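Local structure of glycoside hydrolase, GH17 family (6FCG) at residues A51-G55 against C347-F353; I77-M81 against G390-G394; I270-M274 against Y327-F332; F373-G377 against R397-T403; K378-W384 against I402-G408. The protein probably hydrolyses internal beta-1,3-glucosidic bonds of laminarin, the algal storage glucan, as an endo-acting family 17 glycoside hydrolase of a marine bacterium. All blocks are in the same frame, centred on the assembly; numbering follows the deposited sequence.

In the fold
From the N terminus, strand 50-53 opens contact 1 and the following helix 68-80 opens contact 2. Both wide loops enclose contact 3, where helix 266-294 packs against helix 326-342. Segment 347-353 then returns to the first strand and closes contact 1, whose loop crosses that of contact 2. Segments 373-377 and 378-384 open contacts 4 and 5 before 390-394 closes contact 2 on helix 68-80, so all three cross. Segments 397-403 and 402-408 close contacts 4 and 5 in turn, sharing Ile402 and Thr403. Contact 1 thus closes the barrel at its first strand, contact 3 joins two outer helices, and contacts 2, 4 and 5 tie late loops to helix 68-80 and each other.

Contact 1: A51-G55 against C347-F353; sequences AISYG and CFYFEAF
Ser53 N donates to Tyr349 O at 2.8 Å and Ser53 O accepts from Ala352 N at 3.1 Å, pairing two segments whose end-to-end directions differ by 32°. The hydroxyl of Ser53 adds a third bond: with OG beside its own backbone N (chi1 -70°), it donates to Phe348 O at 2.9 Å, from above the carbonyl plane. A small polar residue suits this buried position, since its CB also lies 3.5 Å from Phe350 CD1. Ala51 offers only a methyl, which sits squarely over the face of the Phe348 ring, CB to centroid 3.6 Å. Farther along, Tyr54 turns its edge to Ala352, CD1 to CB 4.0 Å, and its CE1 lies 3.8 Å from Phe353 CD2, while its hydroxyl reaches Asp74 in helix 68-80. Ile52 CG1 packs against Ala352 CB at 4.1 Å. Water bridges lie at both ends: one joins the amides of Ala51 and Cys347, the other accepts from Gly55 N and Phe353 N and may donate to Glu351 OE1.

Phe348 and Phe350 also bond through their backbones to Ile303 and Thr306, so 347-353 fills the gap between the first and seventh strands, as the eighth strand does in a TIM barrel. The peptide before Glu351 is cis; a non-proline cis peptide at the end of the eighth strand is a recurrent feature of related barrel glycosidases. Ala51 O and Cys347 O both accept from Arg337 NH2, the second bond weak, so the buried seam relies on a guanidinium, a serine hydroxyl and waters as well as on backbone pairing.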
# COMPACT_ATOMS: atom_id res chain seq x y z
N ALA A 51 12.60 37.20 21.92
CA ALA A 51 12.13 36.12 22.77
C ALA A 51 12.42 34.76 22.16
O ALA A 51 12.60 34.66 20.94
CB ALA A 51 10.63 36.27 23.00
N ILE A 52 12.42 33.74 23.02
CA ILE A 52 12.61 32.35 22.62
C ILE A 52 11.94 31.43 23.64
O ILE A 52 11.92 31.74 24.83
CB ILE A 52 14.12 32.02 22.48
CG1 ILE A 52 14.36 30.77 21.65
CG2 ILE A 52 14.81 31.84 23.82
CD1 ILE A 52 15.42 30.96 20.59
N SER A 53 11.46 30.28 23.19
CA SER A 53 11.12 29.18 24.11
C SER A 53 12.40 28.39 24.47
O SER A 53 13.23 28.10 23.57
CB SER A 53 10.06 28.27 23.49
OG SER A 53 8.81 28.93 23.43
N TYR A 54 12.57 28.05 25.75
CA TYR A 54 13.82 27.43 26.21
C TYR A 54 13.66 26.24 27.15
O TYR A 54 12.88 26.25 28.11
CB TYR A 54 14.75 28.46 26.86
CG TYR A 54 15.99 27.85 27.49
CD1 TYR A 54 17.08 27.50 26.72
CD2 TYR A 54 16.04 27.54 28.84
CE1 TYR A 54 18.20 26.90 27.27
CE2 TYR A 54 17.15 26.94 29.41
CZ TYR A 54 18.22 26.62 28.62
OH TYR A 54 19.32 26.05 29.21
N GLY A 55 14.44 25.21 26.85
CA GLY A 55 14.72 24.13 27.75
C GLY A 55 16.18 23.76 27.59
O GLY A 55 16.72 23.79 26.47
N CYS A 347 7.88 36.97 19.88
CA CYS A 347 7.72 35.62 19.46
C CYS A 347 8.67 34.73 20.26
O CYS A 347 9.88 34.77 20.03
CB CYS A 347 8.00 35.46 17.97
SG CYS A 347 7.79 33.73 17.47
N PHE A 348 8.11 33.90 21.14
CA PHE A 348 8.90 32.96 21.92
C PHE A 348 9.10 31.75 21.03
O PHE A 348 8.45 30.73 21.20
CB PHE A 348 8.18 32.61 23.22
CG PHE A 348 8.12 33.76 24.21
CD1 PHE A 348 7.18 34.78 24.08
CD2 PHE A 348 9.03 33.83 25.26
CE1 PHE A 348 7.16 35.82 24.98
CE2 PHE A 348 9.00 34.86 26.16
CZ PHE A 348 8.06 35.87 26.03
N TYR A 349 10.04 31.85 20.10
CA TYR A 349 10.15 30.90 19.02
C TYR A 349 10.55 29.53 19.60
O TYR A 349 11.38 29.46 20.54
CB TYR A 349 11.14 31.40 17.95
CG TYR A 349 11.29 30.41 16.80
CD1 TYR A 349 10.46 30.46 15.73
CD2 TYR A 349 12.28 29.44 16.82
CE1 TYR A 349 10.57 29.56 14.71
CE2 TYR A 349 12.39 28.53 15.81
CZ TYR A 349 11.54 28.61 14.74
OH TYR A 349 11.64 27.72 13.70
N PHE A 350 9.98 28.47 19.05
CA PHE A 350 10.28 27.12 19.52
C PHE A 350 11.29 26.41 18.60
O PHE A 350 10.96 26.09 17.43
CB PHE A 350 9.00 26.29 19.63
CG PHE A 350 9.15 25.15 20.56
CD1 PHE A 350 8.95 25.34 21.91
CD2 PHE A 350 9.59 23.92 20.11
CE1 PHE A 350 9.16 24.32 22.81
CE2 PHE A 350 9.81 22.88 21.02
CZ PHE A 350 9.59 23.09 22.38
N GLU A 351 12.53 26.17 19.05
CA GLU A 351 13.05 26.42 20.41
C GLU A 351 14.56 26.72 20.33
O GLU A 351 15.15 26.65 19.25
CB GLU A 351 12.70 25.28 21.40
CG GLU A 351 13.53 24.02 21.32
CD GLU A 351 13.26 22.95 22.35
OE1 GLU A 351 13.46 23.13 23.57
OE2 GLU A 351 12.90 21.87 21.86
N ALA A 352 15.18 27.04 21.45
CA ALA A 352 16.62 27.34 21.44
C ALA A 352 17.47 26.14 21.04
O ALA A 352 18.21 26.21 20.05
CB ALA A 352 17.08 27.89 22.77
N PHE A 353 17.34 25.06 21.80
CA PHE A 353 18.14 23.83 21.61
C PHE A 353 17.25 22.60 21.41
O PHE A 353 16.23 22.45 22.04
CB PHE A 353 19.03 23.58 22.84
CG PHE A 353 20.02 24.68 23.13
CD1 PHE A 353 21.29 24.67 22.57
CD2 PHE A 353 19.67 25.75 23.95
CE1 PHE A 353 22.18 25.68 22.80
CE2 PHE A 353 20.58 26.78 24.19
CZ PHE A 353 21.82 26.75 23.62
O HOH W 1 10.60 38.60 20.04
O HOH W 2 15.83 24.95 24.06

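Contact 2: I77-M81 against G390-G394; sequences ILHAM and GVFEG
Phe392 meets the end of helix 68-80: at the ring edge CZ lies 3.5 Å from Met81 CG, while Ile77 CG2, 3.8 Å from CE1, stands well off the ring plane. Ile77 O sits at the same edge, in the ring plane, where the carbonyl faces ring hydrogens. The Met81 side chain runs obliquely to that of Phe392, Ile77 at about a right angle to it. Beside them Val391 CG1 approaches Ala80 CB at 4.0 Å and also rests against Ala80 O; the small alanine lets the loop come close to the helix. With CG1 opposite its backbone N (chi1 171°), Val391 holds that methyl over the centre of the Phe392 ring, 4.2 Å above the plane. An alanine at Phe392 is likely to leave Met81 CG and Ile77 CG2 without their aromatic partner, opening a gap between helix and loop.

Helix 68-80 follows strand 50-53 and packs outside this TIM barrel; the contact lays a late loop over its C-terminal turn. Behind Phe392 stand Phe373, whose ring meets it edge-to-face, Ile402, and Leu386 and Val387 of helix 384-388. That helix ends in a Schellman motif at Gly390, whose positive phi suits glycine. A type I turn from Gly390 to Glu393 follows, closed by Glu393 N donating to Gly390 O at 3.0 Å, and Val391 and Phe392 occupy its two central positions.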
# COMPACT_ATOMS: atom_id res chain seq x y z
N ILE A 77 25.23 31.69 25.47
CA ILE A 77 24.95 31.50 24.04
C ILE A 77 23.73 32.31 23.56
O ILE A 77 23.78 32.98 22.51
CB ILE A 77 24.73 30.01 23.71
CG1 ILE A 77 26.02 29.23 23.86
CG2 ILE A 77 24.18 29.81 22.29
CD1 ILE A 77 25.83 27.76 24.10
N LEU A 78 22.64 32.25 24.30
CA LEU A 78 21.44 32.97 23.89
C LEU A 78 21.66 34.45 23.96
O LEU A 78 21.15 35.21 23.11
CB LEU A 78 20.24 32.56 24.77
CG LEU A 78 19.79 31.11 24.66
CD1 LEU A 78 18.56 30.90 25.53
CD2 LEU A 78 19.49 30.72 23.23
N HIS A 79 22.33 34.90 25.02
CA HIS A 79 22.57 36.32 25.22
C HIS A 79 23.44 36.89 24.11
O HIS A 79 23.19 38.01 23.62
CB HIS A 79 23.23 36.56 26.58
CG HIS A 79 23.50 38.00 26.86
ND1 HIS A 79 22.57 38.82 27.47
CD2 HIS A 79 24.56 38.78 26.55
CE1 HIS A 79 23.07 40.04 27.55
NE2 HIS A 79 24.27 40.04 26.99
N ALA A 80 24.43 36.12 23.68
CA ALA A 80 25.30 36.50 22.56
C ALA A 80 24.52 36.73 21.27
O ALA A 80 24.88 37.60 20.49
CB ALA A 80 26.37 35.43 22.35
N MET A 81 23.45 35.96 21.08
CA MET A 81 22.50 36.06 19.96
C MET A 81 21.46 37.17 20.04
O MET A 81 20.60 37.24 19.17
CB MET A 81 21.65 34.80 19.94
CG MET A 81 22.05 33.71 19.01
SD MET A 81 20.81 32.41 19.18
CE MET A 81 19.46 33.19 18.26
N GLY A 390 31.52 35.50 14.29
CA GLY A 390 32.23 35.34 15.55
C GLY A 390 31.40 35.55 16.82
O GLY A 390 31.95 35.56 17.92
N VAL A 391 30.08 35.65 16.68
CA VAL A 391 29.18 35.90 17.80
C VAL A 391 29.32 34.90 18.96
O VAL A 391 29.17 35.28 20.12
CB VAL A 391 27.70 35.97 17.30
CG1 VAL A 391 26.68 36.02 18.44
CG2 VAL A 391 27.51 37.20 16.42
N PHE A 392 29.63 33.63 18.66
CA PHE A 392 29.75 32.60 19.69
C PHE A 392 31.18 32.25 20.02
O PHE A 392 31.45 31.26 20.67
CB PHE A 392 29.03 31.32 19.27
CG PHE A 392 27.61 31.53 18.87
CD1 PHE A 392 26.65 31.86 19.82
CD2 PHE A 392 27.23 31.45 17.55
CE1 PHE A 392 25.33 32.09 19.43
CE2 PHE A 392 25.91 31.68 17.17
CZ PHE A 392 24.97 32.00 18.10
N GLU A 393 32.12 33.06 19.60
CA GLU A 393 33.52 32.73 19.83
C GLU A 393 33.90 32.72 21.35
O GLU A 393 33.49 33.59 22.13
CB GLU A 393 34.33 33.64 18.93
CG GLU A 393 35.82 33.39 18.99
CD GLU A 393 36.44 33.01 17.67
OE1 GLU A 393 36.20 33.68 16.65
OE2 GLU A 393 37.20 32.03 17.68
N GLY A 394 34.59 31.67 21.77
CA GLY A 394 34.94 31.47 23.18
C GLY A 394 33.87 30.76 24.00
O GLY A 394 34.13 30.42 25.17

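Contact 3: I270-M274 against Y327-F332; sequences IDIAM and YKEAIF
Met274 is the main bump of this helix pair, lodged in the hollow formed by Lys328, Ile331 and Phe332. Its chain bends at chi2 (-47°) and again at chi3, which curls the methyl CE in against Phe332 CB at 3.8 Å and close to Lys328 O. SD passes Lys328 CD at 3.8 Å, crossing that aliphatic chain at about a right angle; the lysine lends its methylenes here while NZ hydrogen-bonds to Glu418 O. Ile331 CG2 rests on Met274 CB, and the other branch of Ile331 fills the next hollow, CD1 to Ile270 CG2 3.7 Å. Ile270 CG2 in turn reaches Tyr327 CE2 at 4.0 Å, and this isoleucine also packs on Leu415 of the second subunit. A flexible, unbranched methionine suits so bent a hollow; a serine in its place would probably leave Lys328 CD and Phe332 CB without their sulfur and methyl neighbours.

Ile270 and Met274 thus form an i, i+4 ridge lying between the ridges Tyr327-Ile331 and Lys328-Phe332. With the axes of the two short segments 10.4 Å apart and crossing at -53°, this is ridges-into-grooves packing of the 4-4 class, here between two successive long helices of the TIM barrel's outer layer.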
# COMPACT_ATOMS: atom_id res chain seq x y z
N ILE A 270 10.47 26.85 -3.19
CA ILE A 270 10.57 26.79 -1.74
C ILE A 270 10.17 28.14 -1.10
O ILE A 270 9.36 28.15 -0.19
CB ILE A 270 11.97 26.29 -1.28
CG1 ILE A 270 12.10 24.81 -1.61
CG2 ILE A 270 12.17 26.50 0.22
CD1 ILE A 270 13.46 24.22 -1.35
N ASP A 271 10.73 29.25 -1.60
CA ASP A 271 10.37 30.58 -1.11
C ASP A 271 8.86 30.84 -1.10
O ASP A 271 8.32 31.30 -0.10
CB ASP A 271 11.07 31.69 -1.91
CG ASP A 271 12.56 31.84 -1.57
OD1 ASP A 271 12.98 31.48 -0.45
OD2 ASP A 271 13.33 32.36 -2.44
N ILE A 272 8.20 30.53 -2.20
CA ILE A 272 6.75 30.76 -2.35
C ILE A 272 5.98 29.89 -1.40
O ILE A 272 5.01 30.34 -0.79
CB ILE A 272 6.29 30.48 -3.82
CG1 ILE A 272 6.72 31.62 -4.72
CG2 ILE A 272 4.78 30.30 -3.95
CD1 ILE A 272 6.82 31.23 -6.17
N ALA A 273 6.38 28.63 -1.29
CA ALA A 273 5.68 27.69 -0.43
C ALA A 273 5.83 28.08 1.05
O ALA A 273 4.85 28.07 1.79
CB ALA A 273 6.19 26.28 -0.65
N MET A 274 7.06 28.43 1.43
CA MET A 274 7.34 28.87 2.77
C MET A 274 6.67 30.21 3.11
O MET A 274 6.25 30.40 4.26
CB MET A 274 8.85 28.95 3.04
CG MET A 274 9.53 27.59 3.15
SD MET A 274 8.67 26.40 4.20
CE MET A 274 8.90 27.18 5.79
N TYR A 327 17.02 24.17 6.17
CA TYR A 327 16.82 25.29 5.25
C TYR A 327 15.43 25.88 5.41
O TYR A 327 15.25 27.10 5.54
CB TYR A 327 17.07 24.84 3.80
CG TYR A 327 16.99 25.92 2.74
CD1 TYR A 327 17.79 27.06 2.82
CD2 TYR A 327 16.18 25.78 1.62
CE1 TYR A 327 17.75 28.05 1.84
CE2 TYR A 327 16.14 26.75 0.63
CZ TYR A 327 16.93 27.88 0.75
OH TYR A 327 16.89 28.83 -0.23
N LYS A 328 14.42 25.03 5.39
CA LYS A 328 13.06 25.51 5.55
C LYS A 328 12.85 26.06 6.95
O LYS A 328 12.07 26.99 7.10
CB LYS A 328 12.03 24.43 5.24
CG LYS A 328 12.01 24.06 3.78
CD LYS A 328 10.74 23.31 3.45
CE LYS A 328 10.98 21.90 2.93
NZ LYS A 328 11.43 21.64 1.59
N GLU A 329 13.53 25.49 7.95
CA GLU A 329 13.48 26.03 9.31
C GLU A 329 13.99 27.46 9.35
O GLU A 329 13.38 28.34 9.98
CB GLU A 329 14.30 25.18 10.29
CG GLU A 329 14.32 25.75 11.70
CD GLU A 329 15.28 25.06 12.61
OE1 GLU A 329 14.80 24.80 13.71
OE2 GLU A 329 16.48 24.78 12.28
N ALA A 330 15.13 27.69 8.71
CA ALA A 330 15.70 29.03 8.64
C ALA A 330 14.75 30.02 7.94
O ALA A 330 14.55 31.14 8.42
CB ALA A 330 17.04 28.99 7.93
N ILE A 331 14.18 29.61 6.82
CA ILE A 331 13.23 30.46 6.13
C ILE A 331 12.03 30.82 7.04
O ILE A 331 11.63 31.98 7.13
CB ILE A 331 12.74 29.83 4.82
CG1 ILE A 331 13.88 29.79 3.81
CG2 ILE A 331 11.57 30.63 4.24
CD1 ILE A 331 13.63 28.87 2.64
N PHE A 332 11.50 29.83 7.74
CA PHE A 332 10.37 30.06 8.62
C PHE A 332 10.75 30.99 9.78
O PHE A 332 10.03 31.95 10.04
CB PHE A 332 9.80 28.74 9.15
CG PHE A 332 8.53 28.90 9.93
CD1 PHE A 332 7.34 29.21 9.28
CD2 PHE A 332 8.51 28.74 11.31
CE1 PHE A 332 6.16 29.36 9.98
CE2 PHE A 332 7.33 28.88 12.02
CZ PHE A 332 6.15 29.19 11.36

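Contact 4: F373-G377 against R397-T403; sequences FTVDG and RGGNPIT
Arg397 and Asn400, the two ends of a type I' turn in a short beta hairpin, each give a side-chain N-H to the type I turn Thr374-Gly377. These hydrogen bonds carry the polar part of the contact. Arg397 NE donates to Val375 O at 3.1 Å in an almost straight bond (174°); the oxygen lies at the edge of the guanidinium, in its plane. Asn400 ND2 donates to Asp376 O at 3.2 Å, arriving in the carbonyl plane on a lone pair. Consecutive turn carbonyls are thus taken up by two side-chain donors. The charge of Arg397 has other partners as well: NH1 makes a salt bridge with Asp74 of helix 68-80, and Phe353 makes a cation-pi contact with the group, so a long, bent arginine links three parts of the chain.

Backbone shape decides the choice of Gly377. Its positive phi would drive a side chain into the preceding carbonyl O, and a CB would also crowd Arg397 CB. Within the hairpin, Arg397 N and Asn400 O pair at 2.9 Å, and the glycines at its tip accept the left-handed angles of the type I' turn.

Packing falls to Ile402. Its CD1 lies beside the carbonyl oxygen of Gly377, while the apolar partner of CG2, opposite the backbone N across chi1, is the edge of the Phe373 ring, with Phe373 CE2 3.8 Å away.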
# COMPACT_ATOMS: atom_id res chain seq x y z
N PHE A 373 19.86 25.22 17.60
CA PHE A 373 21.11 24.47 17.80
C PHE A 373 20.79 23.00 18.00
O PHE A 373 19.67 22.66 18.48
CB PHE A 373 21.86 24.93 19.08
CG PHE A 373 22.25 26.37 19.09
CD1 PHE A 373 21.40 27.34 19.57
CD2 PHE A 373 23.52 26.76 18.65
CE1 PHE A 373 21.78 28.66 19.58
CE2 PHE A 373 23.89 28.09 18.65
CZ PHE A 373 23.03 29.04 19.13
N THR A 374 21.80 22.15 17.77
CA THR A 374 21.70 20.71 18.01
C THR A 374 21.93 20.50 19.50
O THR A 374 22.35 21.42 20.19
CB THR A 374 22.67 19.82 17.18
OG1 THR A 374 24.02 19.88 17.68
CG2 THR A 374 22.63 20.13 15.70
N VAL A 375 21.68 19.30 20.00
CA VAL A 375 21.92 19.03 21.43
C VAL A 375 23.43 19.28 21.77
O VAL A 375 23.74 19.79 22.83
CB VAL A 375 21.36 17.67 21.91
CG1 VAL A 375 22.13 16.52 21.31
CG2 VAL A 375 21.41 17.56 23.42
N ASP A 376 24.34 18.93 20.85
CA ASP A 376 25.79 19.09 21.03
C ASP A 376 26.31 20.52 20.83
O ASP A 376 27.50 20.77 20.96
CB ASP A 376 26.56 18.15 20.08
CG ASP A 376 26.21 16.65 20.28
OD1 ASP A 376 26.25 16.15 21.43
OD2 ASP A 376 25.89 15.99 19.28
N GLY A 377 25.43 21.46 20.49
CA GLY A 377 25.79 22.85 20.39
C GLY A 377 26.21 23.26 19.00
O GLY A 377 26.76 24.34 18.84
N ARG A 397 29.27 24.56 24.67
CA ARG A 397 28.21 23.74 25.28
C ARG A 397 28.73 22.33 25.53
O ARG A 397 29.08 21.63 24.60
CB ARG A 397 26.91 23.72 24.43
CG ARG A 397 25.65 23.31 25.20
CD ARG A 397 24.43 23.39 24.31
NE ARG A 397 23.34 22.42 24.44
CZ ARG A 397 22.25 22.49 25.20
NH1 ARG A 397 22.08 23.42 26.08
NH2 ARG A 397 21.33 21.56 25.09
N GLY A 398 28.80 21.94 26.80
CA GLY A 398 29.25 20.59 27.23
C GLY A 398 30.67 20.26 26.81
O GLY A 398 30.95 19.12 26.47
N GLY A 399 31.55 21.26 26.76
CA GLY A 399 32.87 21.11 26.15
C GLY A 399 33.03 21.42 24.66
O GLY A 399 34.14 21.66 24.21
N ASN A 400 31.96 21.45 23.88
CA ASN A 400 32.08 21.70 22.42
C ASN A 400 32.00 23.17 22.03
O ASN A 400 31.15 23.89 22.55
CB ASN A 400 31.00 20.94 21.67
CG ASN A 400 30.96 19.49 22.05
OD1 ASN A 400 32.00 18.88 22.25
ND2 ASN A 400 29.78 18.93 22.17
N PRO A 401 32.86 23.61 21.08
CA PRO A 401 32.65 24.96 20.54
C PRO A 401 31.44 25.00 19.62
O PRO A 401 30.99 23.96 19.14
CB PRO A 401 33.94 25.26 19.77
CG PRO A 401 34.78 24.04 19.88
CD PRO A 401 33.97 22.92 20.41
N ILE A 402 30.92 26.21 19.38
CA ILE A 402 29.76 26.37 18.54
C ILE A 402 30.18 26.33 17.08
O ILE A 402 30.64 27.32 16.51
CB ILE A 402 28.96 27.64 18.87
CG1 ILE A 402 28.65 27.71 20.37
CG2 ILE A 402 27.66 27.67 18.08
CD1 ILE A 402 28.05 26.47 20.98
N THR A 403 29.95 25.17 16.48
CA THR A 403 30.33 24.82 15.13
C THR A 403 29.10 24.85 14.22
O THR A 403 27.97 24.70 14.69
CB THR A 403 30.98 23.44 15.20
OG1 THR A 403 32.34 23.66 15.50
CG2 THR A 403 30.90 22.62 13.93

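Contact 5: K378-W384 against I402-G408; sequences KAKYVLW and ITKTYNG
Trp384 sets one indole face against Lys404 and Gly408 and its N-H edge toward Thr405. CB stands 4.0 Å from Lys404 CG; the tryptophan CG then turns beside the backbone N (chi1 -74°), which brings the ring face under that methylene. The five-membered ring receives it in a CH-pi contact, CD1 to Lys404 CG 3.5 Å. NE1 donates to Thr405 OG1 at 3.1 Å, the oxygen lying in the ring plane and the N-H angle 155°. CZ2 passes Tyr406 CB at 3.9 Å. At the far end, Gly408 CA sits 3.7 Å from the centroid of the six-membered ring, nearly on its normal, where glycine brings the backbone itself to the ring. Tyr381 CD1 lies over the opposite face.

Two backbone bonds align the segments: Ala379 N to Thr403 O at 2.7 Å and Thr405 N to Ala379 O at 2.9 Å. They form a single beta bridge between loops, leading up to helix 384-388 from one side and helix 410-416 from the other. Thr405 OG1 also hydrogen-bonds Glu326 OE1, and Lys404 NZ forms a salt bridge with Asp388. Accepting from the indole, the hydroxyl probably donates to the glutamate, so two hydrogen bonds in series join the tryptophan to helix 326-342.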
# COMPACT_ATOMS: atom_id res chain seq x y z
N LYS A 378 25.95 22.43 17.99
CA LYS A 378 26.15 22.85 16.61
C LYS A 378 25.04 23.80 16.15
O LYS A 378 23.87 23.61 16.46
CB LYS A 378 26.20 21.66 15.68
CG LYS A 378 27.40 20.77 15.90
CD LYS A 378 27.86 20.18 14.57
CE LYS A 378 29.18 19.44 14.68
NZ LYS A 378 28.99 18.22 15.51
N ALA A 379 25.43 24.86 15.45
CA ALA A 379 24.48 25.82 14.92
C ALA A 379 23.93 25.31 13.60
O ALA A 379 24.69 25.07 12.66
CB ALA A 379 25.15 27.18 14.73
N LYS A 380 22.61 25.17 13.52
CA LYS A 380 21.94 24.79 12.29
C LYS A 380 21.96 25.94 11.29
O LYS A 380 22.22 27.09 11.67
CB LYS A 380 20.49 24.40 12.56
CG LYS A 380 20.33 23.14 13.41
CD LYS A 380 18.90 22.98 13.86
CE LYS A 380 18.72 21.74 14.74
NZ LYS A 380 17.30 21.53 15.15
N TYR A 381 21.65 25.62 10.04
CA TYR A 381 21.71 26.57 8.94
C TYR A 381 21.26 27.99 9.27
O TYR A 381 21.93 28.97 8.92
CB TYR A 381 20.92 26.06 7.72
CG TYR A 381 21.00 27.02 6.56
CD1 TYR A 381 22.19 27.19 5.84
CD2 TYR A 381 19.91 27.82 6.20
CE1 TYR A 381 22.28 28.09 4.80
CE2 TYR A 381 19.98 28.72 5.16
CZ TYR A 381 21.17 28.85 4.46
OH TYR A 381 21.23 29.73 3.40
N VAL A 382 20.11 28.07 9.95
CA VAL A 382 19.55 29.35 10.39
C VAL A 382 20.55 30.31 11.06
O VAL A 382 20.42 31.52 10.87
CB VAL A 382 18.31 29.12 11.29
CG1 VAL A 382 18.66 28.40 12.59
CG2 VAL A 382 17.56 30.41 11.58
N LEU A 383 21.52 29.78 11.82
CA LEU A 383 22.53 30.58 12.54
C LEU A 383 23.96 30.54 12.00
O LEU A 383 24.86 31.08 12.64
CB LEU A 383 22.58 30.16 14.02
CG LEU A 383 21.32 30.26 14.87
CD1 LEU A 383 21.63 29.94 16.33
CD2 LEU A 383 20.70 31.65 14.75
N TRP A 384 24.20 29.89 10.87
CA TRP A 384 25.57 29.81 10.29
C TRP A 384 26.18 31.18 10.12
O TRP A 384 27.35 31.37 10.38
CB TRP A 384 25.54 29.17 8.91
CG TRP A 384 25.34 27.70 8.86
CD1 TRP A 384 25.05 26.85 9.90
CD2 TRP A 384 25.39 26.90 7.69
NE1 TRP A 384 24.93 25.58 9.44
CE2 TRP A 384 25.12 25.59 8.08
CE3 TRP A 384 25.62 27.18 6.34
CZ2 TRP A 384 25.08 24.54 7.15
CZ3 TRP A 384 25.61 26.15 5.44
CH2 TRP A 384 25.33 24.84 5.84
N ILE A 402 30.92 26.21 19.38
CA ILE A 402 29.76 26.37 18.54
C ILE A 402 30.18 26.33 17.08
O ILE A 402 30.64 27.32 16.51
CB ILE A 402 28.96 27.64 18.87
CG1 ILE A 402 28.65 27.71 20.37
CG2 ILE A 402 27.66 27.67 18.08
CD1 ILE A 402 28.05 26.47 20.98
N THR A 403 29.95 25.17 16.48
CA THR A 403 30.33 24.82 15.13
C THR A 403 29.10 24.85 14.22
O THR A 403 27.97 24.70 14.69
CB THR A 403 30.98 23.44 15.20
OG1 THR A 403 32.34 23.66 15.50
CG2 THR A 403 30.90 22.62 13.93
N LYS A 404 29.32 25.07 12.93
CA LYS A 404 28.26 24.95 11.94
C LYS A 404 27.92 23.49 11.65
O LYS A 404 28.81 22.66 11.55
CB LYS A 404 28.68 25.65 10.66
CG LYS A 404 28.47 27.17 10.70
CD LYS A 404 29.64 27.99 10.18
CE LYS A 404 30.11 27.58 8.80
NZ LYS A 404 31.00 28.59 8.16
N THR A 405 26.62 23.18 11.53
CA THR A 405 26.15 21.86 11.01
C THR A 405 26.60 21.74 9.57
O THR A 405 26.84 22.76 8.94
CB THR A 405 24.60 21.69 11.03
OG1 THR A 405 23.98 22.79 10.36
CG2 THR A 405 24.06 21.61 12.48
N TYR A 406 26.74 20.50 9.07
CA TYR A 406 27.22 20.24 7.68
C TYR A 406 28.60 20.83 7.32
O TYR A 406 28.93 20.96 6.14
CB TYR A 406 26.21 20.79 6.64
CG TYR A 406 24.86 20.14 6.67
CD1 TYR A 406 24.58 19.06 5.84
CD2 TYR A 406 23.86 20.62 7.51
CE1 TYR A 406 23.35 18.47 5.84
CE2 TYR A 406 22.60 20.03 7.52
CZ TYR A 406 22.36 18.96 6.67
OH TYR A 406 21.13 18.38 6.68
N ASN A 407 29.38 21.23 8.32
CA ASN A 407 30.62 21.97 8.08
C ASN A 407 30.44 23.25 7.32
O ASN A 407 31.36 23.69 6.63
CB ASN A 407 31.66 21.09 7.41
CG ASN A 407 32.42 20.38 8.44
OD1 ASN A 407 33.10 21.06 9.18
ND2 ASN A 407 32.14 19.09 8.67
N GLY A 408 29.26 23.84 7.46
CA GLY A 408 28.95 25.07 6.76
C GLY A 408 28.86 24.93 5.27
O GLY A 408 28.98 25.93 4.55